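Local coordinates for protein aspartokinase 1, chloroplastic (Arabidopsis thaliana, PDB 2CDQ) that catalyses the ATP-dependent phosphorylation of L-aspartate, the first step in making lysine, threonine, methionine and isoleucine, and binds lysine and S-adenosylmethionine as allosteric effectors, at residues A421-I426 against G473-L478. Residues are numbered along the deposited sequence; the frame is centred on the assembly and turned at random.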
loop_
_atom_site.group_PDB
_atom_site.type_symbol
_atom_site.label_atom_id
_atom_site.label_comp_id
_atom_site.label_asym_id
_atom_site.label_seq_id
_atom_site.Cartn_x
_atom_site.Cartn_y
_atom_site.Cartn_z
ATOM N N ALA A 421 -1.727 -15.647 -6.928
ATOM C CA ALA A 421 -1.401 -15.116 -8.248
ATOM C C ALA A 421 -2.056 -13.758 -8.418
ATOM O O ALA A 421 -3.100 -13.498 -7.812
ATOM C CB ALA A 421 -1.867 -16.073 -9.340
ATOM N N ILE A 422 -1.442 -12.902 -9.239
ATOM C CA ILE A 422 -1.973 -11.569 -9.530
ATOM C C ILE A 422 -2.537 -11.516 -10.947
ATOM O O ILE A 422 -1.839 -11.840 -11.904
ATOM C CB ILE A 422 -0.885 -10.464 -9.449
ATOM C CG1 ILE A 422 0.149 -10.730 -8.336
ATOM C CG2 ILE A 422 -1.535 -9.076 -9.375
ATOM C CD1 ILE A 422 0.006 -9.904 -7.098
ATOM N N ILE A 423 -3.798 -11.115 -11.081
ATOM C CA ILE A 423 -4.339 -10.717 -12.381
ATOM C C ILE A 423 -4.341 -9.194 -12.421
ATOM O O ILE A 423 -4.939 -8.544 -11.565
ATOM C CB ILE A 423 -5.774 -11.272 -12.629
ATOM C CG1 ILE A 423 -5.746 -12.797 -12.736
ATOM C CG2 ILE A 423 -6.410 -10.653 -13.889
ATOM C CD1 ILE A 423 -7.089 -13.448 -12.488
ATOM N N SER A 424 -3.645 -8.629 -13.396
ATOM C CA SER A 424 -3.643 -7.184 -13.584
ATOM C C SER A 424 -4.507 -6.811 -14.776
ATOM O O SER A 424 -4.324 -7.340 -15.871
ATOM C CB SER A 424 -2.220 -6.656 -13.776
ATOM O OG SER A 424 -1.582 -6.418 -12.533
ATOM N N LEU A 425 -5.456 -5.909 -14.550
ATOM C CA LEU A 425 -6.247 -5.332 -15.627
ATOM C C LEU A 425 -5.668 -3.988 -16.054
ATOM O O LEU A 425 -5.616 -3.042 -15.263
ATOM C CB LEU A 425 -7.701 -5.171 -15.190
ATOM C CG LEU A 425 -8.747 -6.222 -15.581
ATOM C CD1 LEU A 425 -8.166 -7.622 -15.795
ATOM C CD2 LEU A 425 -9.886 -6.238 -14.559
ATOM N N ILE A 426 -5.217 -3.921 -17.302
ATOM C CA ILE A 426 -4.679 -2.694 -17.884
ATOM C C ILE A 426 -5.713 -2.142 -18.859
ATOM O O ILE A 426 -5.969 -2.740 -19.909
ATOM C CB ILE A 426 -3.353 -2.950 -18.651
ATOM C CG1 ILE A 426 -2.446 -3.956 -17.906
ATOM C CG2 ILE A 426 -2.653 -1.633 -18.974
ATOM C CD1 ILE A 426 -1.874 -3.486 -16.576
ATOM N N GLY A 473 -7.795 -20.049 -15.533
ATOM C CA GLY A 473 -9.208 -20.084 -15.896
ATOM C C GLY A 473 -9.895 -18.738 -15.764
ATOM O O GLY A 473 -10.840 -18.446 -16.497
ATOM N N CYS A 474 -9.427 -17.916 -14.826
ATOM C CA CYS A 474 -9.962 -16.565 -14.655
ATOM C C CYS A 474 -9.533 -15.658 -15.799
ATOM O O CYS A 474 -10.351 -14.913 -16.339
ATOM C CB CYS A 474 -9.519 -15.954 -13.325
ATOM S SG CYS A 474 -10.390 -16.572 -11.881
ATOM N N VAL A 475 -8.253 -15.723 -16.162
ATOM C CA VAL A 475 -7.714 -14.913 -17.250
ATOM C C VAL A 475 -8.480 -15.187 -18.546
ATOM O O VAL A 475 -8.890 -14.259 -19.245
ATOM C CB VAL A 475 -6.195 -15.136 -17.441
ATOM C CG1 VAL A 475 -5.714 -14.481 -18.719
ATOM C CG2 VAL A 475 -5.421 -14.581 -16.256
ATOM N N GLN A 476 -8.693 -16.464 -18.838
ATOM C CA GLN A 476 -9.436 -16.874 -20.025
ATOM C C GLN A 476 -10.857 -16.322 -20.016
ATOM O O GLN A 476 -11.313 -15.766 -21.017
ATOM C CB GLN A 476 -9.459 -18.397 -20.140
ATOM C CG GLN A 476 -8.076 -19.016 -20.289
ATOM C CD GLN A 476 -8.097 -20.529 -20.230
ATOM O OE1 GLN A 476 -9.137 -21.162 -20.426
ATOM N NE2 GLN A 476 -6.940 -21.120 -19.961
ATOM N N ALA A 477 -11.544 -16.469 -18.885
ATOM C CA ALA A 477 -12.894 -15.933 -18.723
ATOM C C ALA A 477 -12.932 -14.411 -18.939
ATOM O O ALA A 477 -13.770 -13.902 -19.692
ATOM C CB ALA A 477 -13.442 -16.298 -17.361
ATOM N N LEU A 478 -12.010 -13.696 -18.296
ATOM C CA LEU A 478 -11.935 -12.246 -18.422
ATOM C C LEU A 478 -11.696 -11.819 -19.872
ATOM O O LEU A 478 -12.328 -10.879 -20.365
ATOM C CB LEU A 478 -10.862 -11.673 -17.487
ATOM C CG LEU A 478 -11.195 -11.635 -15.985
ATOM C CD1 LEU A 478 -9.995 -11.186 -15.176
ATOM C CD2 LEU A 478 -12.403 -10.744 -15.669
#
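Ile-423 and Leu-425 meet Cys-474, Val-475 and Leu-478 in a helix-on-sheet packing contact inside an ACT domain, where helix 468-483 lies over one face of the four-stranded antiparallel sheet containing strand 420-427. The strand and helix segments run nearly parallel, at 15°. Their axes are 10.0 Å apart. Ile-423 makes most of the contact: its longer branch meets Cys-474 and Val-475, its short one Leu-478. CG1 of Ile-423 lies beside the backbone N and the chain beyond it is extended (chi2 160°), an arrangement that brings CD1 of Ile-423 to CB of Cys-474. These two atoms are 3.6 Å apart. CG1 of Ile-423 passes CG2 of Val-475 at 4.0 Å. CG2 of Ile-423 reaches CD1 of Leu-478 at 3.8 Å. CD1 of Leu-478 also touches CD1 of Leu-425 at 4.1 Å, the two leucines crossing at about a right angle. Helix 432-446 continues this layer, with Ala-439 against Leu-425 and Leu-443 against Cys-474. From the opposite face of the strand, Ser-424 packs on Glu-379 of the second subunit. All five touching residues are buried, and every contact between them is made by carbon atoms. Helix and sheet are therefore joined here by van der Waals contact and burial of apolar side chains, without hydrogen bonds or salt bridges between the two segments.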